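Local structure of TetR family transcriptional repressor LfrR (Mycobacterium smegmatis, 2V57) at residues B[13-18]-B[42-47]; B[24-29]-B[35-40]; B[91-96]-B[174-179]. The protein represses transcription of the lfrRA efflux-pump operon by binding directly to the promoter region upstream of lfrR. All coordinates share one frame; numbering follows the deposited sequence.

Interaction 1: B[13-18]-B[42-47]. With SO4 (sulfate ion), chain G.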
loop_
_atom_site.group_PDB
_atom_site.type_symbol
_atom_site.label_atom_id
_atom_site.label_comp_id
_atom_site.label_asym_id
_atom_site.label_seq_id
_atom_site.Cartn_x
_atom_site.Cartn_y
_atom_site.Cartn_z
ATOM N N GLU B 13 4.547 31.302 -4.765
ATOM C CA GLU B 13 4.482 30.092 -5.571
ATOM C C GLU B 13 5.747 29.286 -5.349
ATOM O O GLU B 13 5.700 28.075 -5.117
ATOM C CB GLU B 13 4.349 30.435 -7.056
ATOM C CG GLU B 13 4.357 29.207 -7.949
ATOM C CD GLU B 13 3.743 29.463 -9.312
ATOM O OE1 GLU B 13 2.956 28.603 -9.777
ATOM O OE2 GLU B 13 4.038 30.527 -9.910
ATOM N N ARG B 14 6.888 29.969 -5.425
ATOM C CA ARG B 14 8.182 29.312 -5.252
ATOM C C ARG B 14 8.333 28.707 -3.856
ATOM O O ARG B 14 8.796 27.582 -3.705
ATOM C CB ARG B 14 9.333 30.281 -5.563
ATOM C CG ARG B 14 9.820 30.193 -7.004
ATOM C CD ARG B 14 10.913 31.218 -7.334
ATOM N NE ARG B 14 10.362 32.474 -7.834
ATOM C CZ ARG B 14 10.378 33.621 -7.161
ATOM N NH1 ARG B 14 10.934 33.681 -5.958
ATOM N NH2 ARG B 14 9.850 34.713 -7.697
ATOM N N THR B 15 7.925 29.449 -2.836
ATOM C CA THR B 15 7.966 28.939 -1.468
ATOM C C THR B 15 7.115 27.690 -1.283
ATOM O O THR B 15 7.545 26.729 -0.644
ATOM C CB THR B 15 7.533 30.025 -0.469
ATOM O OG1 THR B 15 8.476 31.094 -0.530
ATOM C CG2 THR B 15 7.494 29.483 0.954
ATOM N N ARG B 16 5.905 27.703 -1.840
ATOM C CA ARG B 16 5.030 26.542 -1.777
ATOM C C ARG B 16 5.677 25.315 -2.429
ATOM O O ARG B 16 5.639 24.212 -1.867
ATOM C CB ARG B 16 3.685 26.854 -2.449
ATOM C CG ARG B 16 2.637 25.791 -2.250
ATOM C CD ARG B 16 1.361 26.179 -2.982
ATOM N NE ARG B 16 1.549 25.907 -4.399
ATOM C CZ ARG B 16 1.260 24.740 -4.950
ATOM N NH1 ARG B 16 0.739 23.785 -4.198
ATOM N NH2 ARG B 16 1.480 24.540 -6.239
ATOM N N ARG B 17 6.267 25.515 -3.606
ATOM C CA ARG B 17 6.928 24.428 -4.324
ATOM C C ARG B 17 8.132 23.899 -3.544
ATOM O O ARG B 17 8.366 22.696 -3.494
ATOM C CB ARG B 17 7.344 24.860 -5.729
ATOM N N ALA B 18 8.882 24.803 -2.923
ATOM C CA ALA B 18 10.009 24.401 -2.074
ATOM C C ALA B 18 9.592 23.523 -0.891
ATOM O O ALA B 18 10.248 22.510 -0.596
ATOM C CB ALA B 18 10.790 25.634 -1.591
ATOM N N ALA B 42 13.404 22.757 3.482
ATOM C CA ALA B 42 12.943 23.663 2.434
ATOM C C ALA B 42 13.653 25.004 2.486
ATOM O O ALA B 42 13.484 25.822 1.591
ATOM C CB ALA B 42 11.450 23.880 2.539
ATOM N N GLY B 43 14.432 25.236 3.537
ATOM C CA GLY B 43 15.164 26.486 3.662
ATOM C C GLY B 43 14.290 27.639 4.130
ATOM O O GLY B 43 14.582 28.808 3.874
ATOM N N VAL B 44 13.206 27.310 4.821
ATOM C CA VAL B 44 12.301 28.333 5.344
ATOM C C VAL B 44 12.062 28.136 6.837
ATOM O O VAL B 44 12.267 27.045 7.372
ATOM C CB VAL B 44 10.957 28.351 4.595
ATOM C CG1 VAL B 44 11.185 28.601 3.115
ATOM C CG2 VAL B 44 10.213 27.039 4.802
ATOM N N GLY B 45 11.638 29.198 7.513
ATOM C CA GLY B 45 11.383 29.120 8.937
ATOM C C GLY B 45 10.092 28.393 9.268
ATOM O O GLY B 45 9.150 28.343 8.465
ATOM N N ARG B 46 10.047 27.819 10.465
ATOM C CA ARG B 46 8.843 27.162 10.948
ATOM C C ARG B 46 7.672 28.140 10.882
ATOM O O ARG B 46 6.548 27.775 10.529
ATOM C CB ARG B 46 9.049 26.678 12.382
ATOM C CG ARG B 46 8.106 25.570 12.788
ATOM C CD ARG B 46 8.276 25.204 14.251
ATOM N NE ARG B 46 7.355 24.142 14.647
ATOM C CZ ARG B 46 7.697 22.863 14.774
ATOM N NH1 ARG B 46 8.948 22.477 14.547
ATOM N NH2 ARG B 46 6.790 21.970 15.142
ATOM N N SER B 47 7.959 29.392 11.212
ATOM C CA SER B 47 6.968 30.455 11.177
ATOM C C SER B 47 6.376 30.612 9.771
ATOM O O SER B 47 5.158 30.724 9.589
ATOM C CB SER B 47 7.624 31.761 11.631
ATOM O OG SER B 47 6.691 32.814 11.693
HETATM S S SO4 G . -1.874 23.591 -1.525
HETATM O O1 SO4 G . -2.565 22.386 -1.943
HETATM O O2 SO4 G . -0.436 23.456 -1.663
HETATM O O3 SO4 G . -2.305 24.747 -2.327
HETATM O O4 SO4 G . -2.212 23.810 -0.116
#
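The guanidinium group of Arg16 meets a sulfate ion, probably from the crystallisation liquor, at its edge: O2 of the sulfate lies close to the guanidinium plane and accepts a hydrogen bond from Arg16 NH1 at 2.8 Å, with an N-H...O angle of 147°. The extended first part of the chain (CG anti to the backbone N, chi1 -171°) carries Arg16 CD to 3.5 Å from sulfate O2, and the bend at chi3 (78°) then turns the guanidinium so that NH1 meets the same oxygen. Tyr53 OH and Arg65 NH1 are also hydrogen-bonded to the ion, gathering two arginines and a tyrosine round one anion.

Between the two segments the meeting is small, 131 Å² in all, with no hydrogen bond across it. The methyl of Ala42 comes up against a backbone carbonyl, its CB 3.6 Å from Ala18 O, where the two backbones come nearest. One turn earlier on the helix, Thr15 CG2 lies 4.4 Å from Val44 CG1, while the Thr15 hydroxyl is bonded back to Ala11 O. Gly43, with positive phi, ends helix 35-42 in a Schellman motif, and Gly45 is the N-cap residue of helix 46-52. Helix 11-27 therefore packs against the turn of the helix-turn-helix, as in the DNA-binding domain of TetR-family repressors.

Interaction 2: B[24-29]-B[35-40]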
loop_
_atom_site.group_PDB
_atom_site.type_symbol
_atom_site.label_atom_id
_atom_site.label_comp_id
_atom_site.label_asym_id
_atom_site.label_seq_id
_atom_site.Cartn_x
_atom_site.Cartn_y
_atom_site.Cartn_z
ATOM N N MET B 24 8.327 15.908 -0.064
ATOM C CA MET B 24 8.445 14.695 -0.877
ATOM C C MET B 24 9.739 13.928 -0.586
ATOM O O MET B 24 9.756 12.689 -0.574
ATOM C CB MET B 24 8.377 15.036 -2.369
ATOM C CG MET B 24 6.993 15.253 -2.899
ATOM S SD MET B 24 7.020 15.531 -4.672
ATOM C CE MET B 24 7.839 14.037 -5.221
ATOM N N LEU B 25 10.830 14.658 -0.351
ATOM C CA LEU B 25 12.106 14.002 -0.055
ATOM C C LEU B 25 12.185 13.509 1.387
ATOM O O LEU B 25 12.596 12.374 1.666
ATOM C CB LEU B 25 13.264 14.971 -0.348
ATOM C CG LEU B 25 14.673 14.485 -0.018
ATOM C CD1 LEU B 25 15.077 13.333 -0.938
ATOM C CD2 LEU B 25 15.657 15.653 -0.125
ATOM N N VAL B 26 11.785 14.368 2.317
ATOM C CA VAL B 26 11.965 14.077 3.738
ATOM C C VAL B 26 11.025 12.962 4.219
ATOM O O VAL B 26 11.449 12.030 4.903
ATOM C CB VAL B 26 11.751 15.340 4.584
ATOM C CG1 VAL B 26 11.682 14.992 6.076
ATOM C CG2 VAL B 26 12.882 16.353 4.296
ATOM N N LEU B 27 9.760 13.048 3.847
ATOM C CA LEU B 27 8.795 12.067 4.339
ATOM C C LEU B 27 8.999 10.696 3.717
ATOM O O LEU B 27 8.586 9.695 4.287
ATOM C CB LEU B 27 7.356 12.553 4.110
ATOM C CG LEU B 27 6.987 13.809 4.893
ATOM C CD1 LEU B 27 5.685 14.386 4.355
ATOM C CD2 LEU B 27 6.881 13.491 6.386
ATOM N N ALA B 28 9.627 10.643 2.544
ATOM C CA ALA B 28 9.935 9.349 1.935
ATOM C C ALA B 28 10.945 8.521 2.736
ATOM O O ALA B 28 11.041 7.314 2.544
ATOM C CB ALA B 28 10.411 9.515 0.504
ATOM N N ASP B 29 11.702 9.156 3.625
ATOM C CA ASP B 29 12.730 8.436 4.361
ATOM C C ASP B 29 12.516 8.580 5.857
ATOM O O ASP B 29 13.082 7.832 6.657
ATOM C CB ASP B 29 14.123 8.937 3.965
ATOM C CG ASP B 29 14.451 8.656 2.504
ATOM O OD1 ASP B 29 13.838 7.737 1.914
ATOM O OD2 ASP B 29 15.320 9.357 1.940
ATOM N N LEU B 35 6.710 19.002 10.934
ATOM C CA LEU B 35 6.564 20.089 9.978
ATOM C C LEU B 35 7.791 21.016 10.002
ATOM O O LEU B 35 8.240 21.487 8.960
ATOM C CB LEU B 35 5.272 20.856 10.262
ATOM C CG LEU B 35 4.819 21.930 9.272
ATOM C CD1 LEU B 35 4.727 21.351 7.867
ATOM C CD2 LEU B 35 3.482 22.467 9.701
ATOM N N GLY B 36 8.331 21.263 11.192
ATOM C CA GLY B 36 9.503 22.113 11.347
ATOM C C GLY B 36 10.744 21.532 10.703
ATOM O O GLY B 36 11.617 22.246 10.210
ATOM N N ASP B 37 10.831 20.213 10.707
ATOM C CA ASP B 37 11.956 19.548 10.086
ATOM C C ASP B 37 11.841 19.681 8.569
ATOM O O ASP B 37 12.830 19.883 7.869
ATOM C CB ASP B 37 11.990 18.085 10.506
ATOM C CG ASP B 37 13.211 17.379 10.008
ATOM O OD1 ASP B 37 13.203 16.971 8.828
ATOM O OD2 ASP B 37 14.177 17.243 10.794
ATOM N N ILE B 38 10.621 19.576 8.063
ATOM C CA ILE B 38 10.385 19.810 6.640
ATOM C C ILE B 38 10.705 21.259 6.271
ATOM O O ILE B 38 11.270 21.534 5.202
ATOM C CB ILE B 38 8.940 19.452 6.252
ATOM C CG1 ILE B 38 8.731 17.944 6.411
ATOM C CG2 ILE B 38 8.633 19.883 4.827
ATOM C CD1 ILE B 38 7.298 17.504 6.207
ATOM N N ALA B 39 10.365 22.185 7.166
ATOM C CA ALA B 39 10.660 23.600 6.932
ATOM C C ALA B 39 12.160 23.794 6.706
ATOM O O ALA B 39 12.608 24.416 5.730
ATOM C CB ALA B 39 10.202 24.435 8.112
ATOM N N ALA B 40 12.939 23.250 7.622
ATOM C CA ALA B 40 14.381 23.379 7.549
ATOM C C ALA B 40 14.917 22.840 6.210
ATOM O O ALA B 40 15.781 23.456 5.590
ATOM C CB ALA B 40 15.021 22.674 8.722
#
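The three-helix DNA-binding domain of the TetR family is built round a helix-turn-helix, and here the first helix of the domain packs near its C-terminal end against the first helix of that motif. Val26 and Ile38 lie at the point of nearest backbone approach, their CA atoms 6.6 Å apart.

Ile38 has the larger part in the contact and works with two different portions of its side chain. Its CG1 methylene lies 4.2 Å from Val26 CG1, and beyond it the terminal methyl, CD1, is set against the branch point of Leu27, at 3.9 Å from Leu27 CG. Both Leu27 methyls, CD1 and CD2, are 4.0 Å from that same Ile38 CD1, which thus faces the fork of the leucine, the two side chains meeting at about a right angle. An extended chain in Ile38 (chi2 173°) carries CD1 this far from its own helix.

Val26 presents a single methyl to the partner helix. With chi1 at 169° CG1 stands opposite the backbone nitrogen, and there it meets both Ile38 CG1 and the carboxylate of Asp37, whose OD1 is 3.7 Å away. This last approach is a van der Waals contact at the exposed border of the patch; no hydrogen bond joins the two segments.

Toward the interior the surroundings become apolar. Leu59 of helix 56-77 packs on Ile38, and Leu63 of the same helix on Leu27, which also touches Ile102 and Phe105 of helix 102-106. Val26 also rests on Ala33, in the short connection between the two helices. The contact therefore lies where helices 11-27 and 35-42 meet helix 56-77, with helix 102-106 beside Leu27.

Interaction 3: B[91-96]-B[174-179]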
loop_
_atom_site.group_PDB
_atom_site.type_symbol
_atom_site.label_atom_id
_atom_site.label_comp_id
_atom_site.label_asym_id
_atom_site.label_seq_id
_atom_site.Cartn_x
_atom_site.Cartn_y
_atom_site.Cartn_z
ATOM N N ARG B 91 6.529 2.821 -21.119
ATOM C CA ARG B 91 6.703 4.245 -20.831
ATOM C C ARG B 91 5.816 4.695 -19.662
ATOM O O ARG B 91 6.240 5.479 -18.811
ATOM C CB ARG B 91 6.415 5.087 -22.071
ATOM C CG ARG B 91 7.433 4.922 -23.189
ATOM C CD ARG B 91 7.347 6.052 -24.190
ATOM N NE ARG B 91 6.018 6.182 -24.780
ATOM C CZ ARG B 91 5.603 5.479 -25.832
ATOM N NH1 ARG B 91 6.416 4.596 -26.394
ATOM N NH2 ARG B 91 4.381 5.654 -26.332
ATOM N N VAL B 92 4.588 4.187 -19.620
ATOM C CA VAL B 92 3.672 4.524 -18.533
ATOM C C VAL B 92 4.192 4.033 -17.191
ATOM O O VAL B 92 4.189 4.782 -16.206
ATOM C CB VAL B 92 2.257 3.983 -18.801
ATOM C CG1 VAL B 92 1.412 4.017 -17.529
ATOM C CG2 VAL B 92 1.605 4.798 -19.932
ATOM N N VAL B 93 4.633 2.776 -17.150
ATOM C CA VAL B 93 5.243 2.220 -15.948
ATOM C C VAL B 93 6.433 3.068 -15.485
ATOM O O VAL B 93 6.536 3.423 -14.306
ATOM C CB VAL B 93 5.703 0.753 -16.160
ATOM C CG1 VAL B 93 6.516 0.273 -14.953
ATOM C CG2 VAL B 93 4.483 -0.177 -16.395
ATOM N N GLU B 94 7.333 3.387 -16.412
ATOM C CA GLU B 94 8.488 4.219 -16.070
ATOM C C GLU B 94 8.064 5.556 -15.498
ATOM O O GLU B 94 8.599 6.006 -14.484
ATOM C CB GLU B 94 9.375 4.441 -17.302
ATOM C CG GLU B 94 10.106 3.194 -17.735
ATOM C CD GLU B 94 10.695 3.311 -19.123
ATOM O OE1 GLU B 94 10.288 4.219 -19.877
ATOM O OE2 GLU B 94 11.565 2.488 -19.469
ATOM N N SER B 95 7.098 6.187 -16.161
ATOM C CA SER B 95 6.617 7.502 -15.764
ATOM C C SER B 95 6.155 7.504 -14.309
ATOM O O SER B 95 6.455 8.438 -13.571
ATOM C CB SER B 95 5.498 7.989 -16.702
ATOM O OG SER B 95 4.216 7.440 -16.376
ATOM N N GLN B 96 5.449 6.452 -13.896
ATOM C CA GLN B 96 4.998 6.335 -12.506
ATOM C C GLN B 96 6.098 5.882 -11.539
ATOM O O GLN B 96 6.141 6.335 -10.392
ATOM C CB GLN B 96 3.780 5.400 -12.400
ATOM C CG GLN B 96 2.648 5.817 -13.325
ATOM C CD GLN B 96 2.095 7.202 -13.004
ATOM O OE1 GLN B 96 1.605 7.446 -11.902
ATOM N NE2 GLN B 96 2.161 8.108 -13.974
ATOM N N ASP B 174 11.215 -4.038 -16.035
ATOM C CA ASP B 174 11.048 -5.365 -16.633
ATOM C C ASP B 174 10.161 -6.290 -15.784
ATOM O O ASP B 174 9.334 -7.018 -16.315
ATOM C CB ASP B 174 12.396 -6.055 -16.839
ATOM C CG ASP B 174 13.233 -5.412 -17.934
ATOM O OD1 ASP B 174 12.753 -4.474 -18.617
ATOM O OD2 ASP B 174 14.385 -5.851 -18.102
ATOM N N ALA B 175 10.376 -6.292 -14.468
ATOM C CA ALA B 175 9.625 -7.174 -13.578
ATOM C C ALA B 175 8.164 -6.762 -13.504
ATOM O O ALA B 175 7.266 -7.605 -13.564
ATOM C CB ALA B 175 10.250 -7.202 -12.178
ATOM N N ILE B 176 7.914 -5.463 -13.369
ATOM C CA ILE B 176 6.539 -5.000 -13.343
ATOM C C ILE B 176 5.868 -5.378 -14.664
ATOM O O ILE B 176 4.761 -5.912 -14.670
ATOM C CB ILE B 176 6.441 -3.495 -13.094
ATOM C CG1 ILE B 176 6.866 -3.178 -11.651
ATOM C CG2 ILE B 176 5.009 -2.992 -13.356
ATOM C CD1 ILE B 176 6.951 -1.657 -11.390
ATOM N N MET B 177 6.547 -5.130 -15.781
ATOM C CA MET B 177 5.968 -5.469 -17.089
ATOM C C MET B 177 5.637 -6.964 -17.188
ATOM O O MET B 177 4.553 -7.343 -17.638
ATOM C CB MET B 177 6.890 -5.046 -18.241
ATOM C CG MET B 177 6.937 -3.560 -18.494
ATOM S SD MET B 177 5.351 -2.897 -19.057
ATOM C CE MET B 177 5.183 -3.655 -20.683
ATOM N N THR B 178 6.567 -7.810 -16.752
ATOM C CA THR B 178 6.361 -9.261 -16.805
ATOM C C THR B 178 5.224 -9.711 -15.880
ATOM O O THR B 178 4.396 -10.536 -16.257
ATOM C CB THR B 178 7.667 -10.029 -16.520
ATOM O OG1 THR B 178 8.682 -9.578 -17.425
ATOM C CG2 THR B 178 7.477 -11.522 -16.707
ATOM N N SER B 179 5.164 -9.139 -14.680
ATOM C CA SER B 179 4.080 -9.434 -13.753
ATOM C C SER B 179 2.699 -9.035 -14.306
ATOM O O SER B 179 1.723 -9.764 -14.123
ATOM C CB SER B 179 4.332 -8.729 -12.419
ATOM O OG SER B 179 5.483 -9.257 -11.801
#
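Val93 supplies more than half of the buried surface here, 69 of 127 Å², and it does so with both methyls. CG1 lies 3.9 Å from CG2 of Ile176 and 4.1 Å from CD1 of the same residue, while Val93 CG2 lies between Ile176 CG2 and the sulfur of Met177, 3.9 Å from the latter. The valine is thus set against two consecutive residues of helix 169-182. Its chi1 of 172° directs CG1 away from the backbone nitrogen and to the isoleucine.

Ile176 meets the valine alongside, the two side chains running in opposite directions past one another. Its CG2 also comes within 4.2 Å of Val93 CG2 and so touches both branches. The CB of Met177 points past helix 85-97 and not at it; bends at chi2 (-65°) and chi3 (-67°) fold the chain, and SD is the atom that touches the valine.

Around this patch, Met156 of helix 147-164 packs on Ile176, and a salt bridge from Asp174 OD1 to Arg90 NH2 ties helix 169-182 to helix 85-97. Trp147 of the second subunit also rests on Ile176, and its NE1 is hydrogen-bonded to Ser179 OG, placing helix 169-182 at the dimer interface.

Methyl groups and a thioether account for the whole meeting of the segments, with no hydrogen bond across it. Such a contact depends on shape and burial and has little directional constraint; just outside it, the pairing of Asp174 with Arg90 adds a polar link between the two helices.

Interactions 1 and 2 belong to one DNA-binding unit: both use helix 11-27, their centres lie 11 Å apart, and along the chain the segments of interaction 2 fall between those of interaction 1. They touch directly, with a probable hydrogen bond from Val44 N to Ala39 O (3.1 Å) and packing of Arg46 NH1 on Gly36 CA. Together they pack two parts of the helix-turn-helix, 34-53, along helix 11-27. Interaction 3 is separate, beyond the centre of the chain and next to the second subunit; its centre is 28 Å from that of interaction 2 and 34 Å from that of interaction 1, with nearest atoms about 9 and 18 Å away.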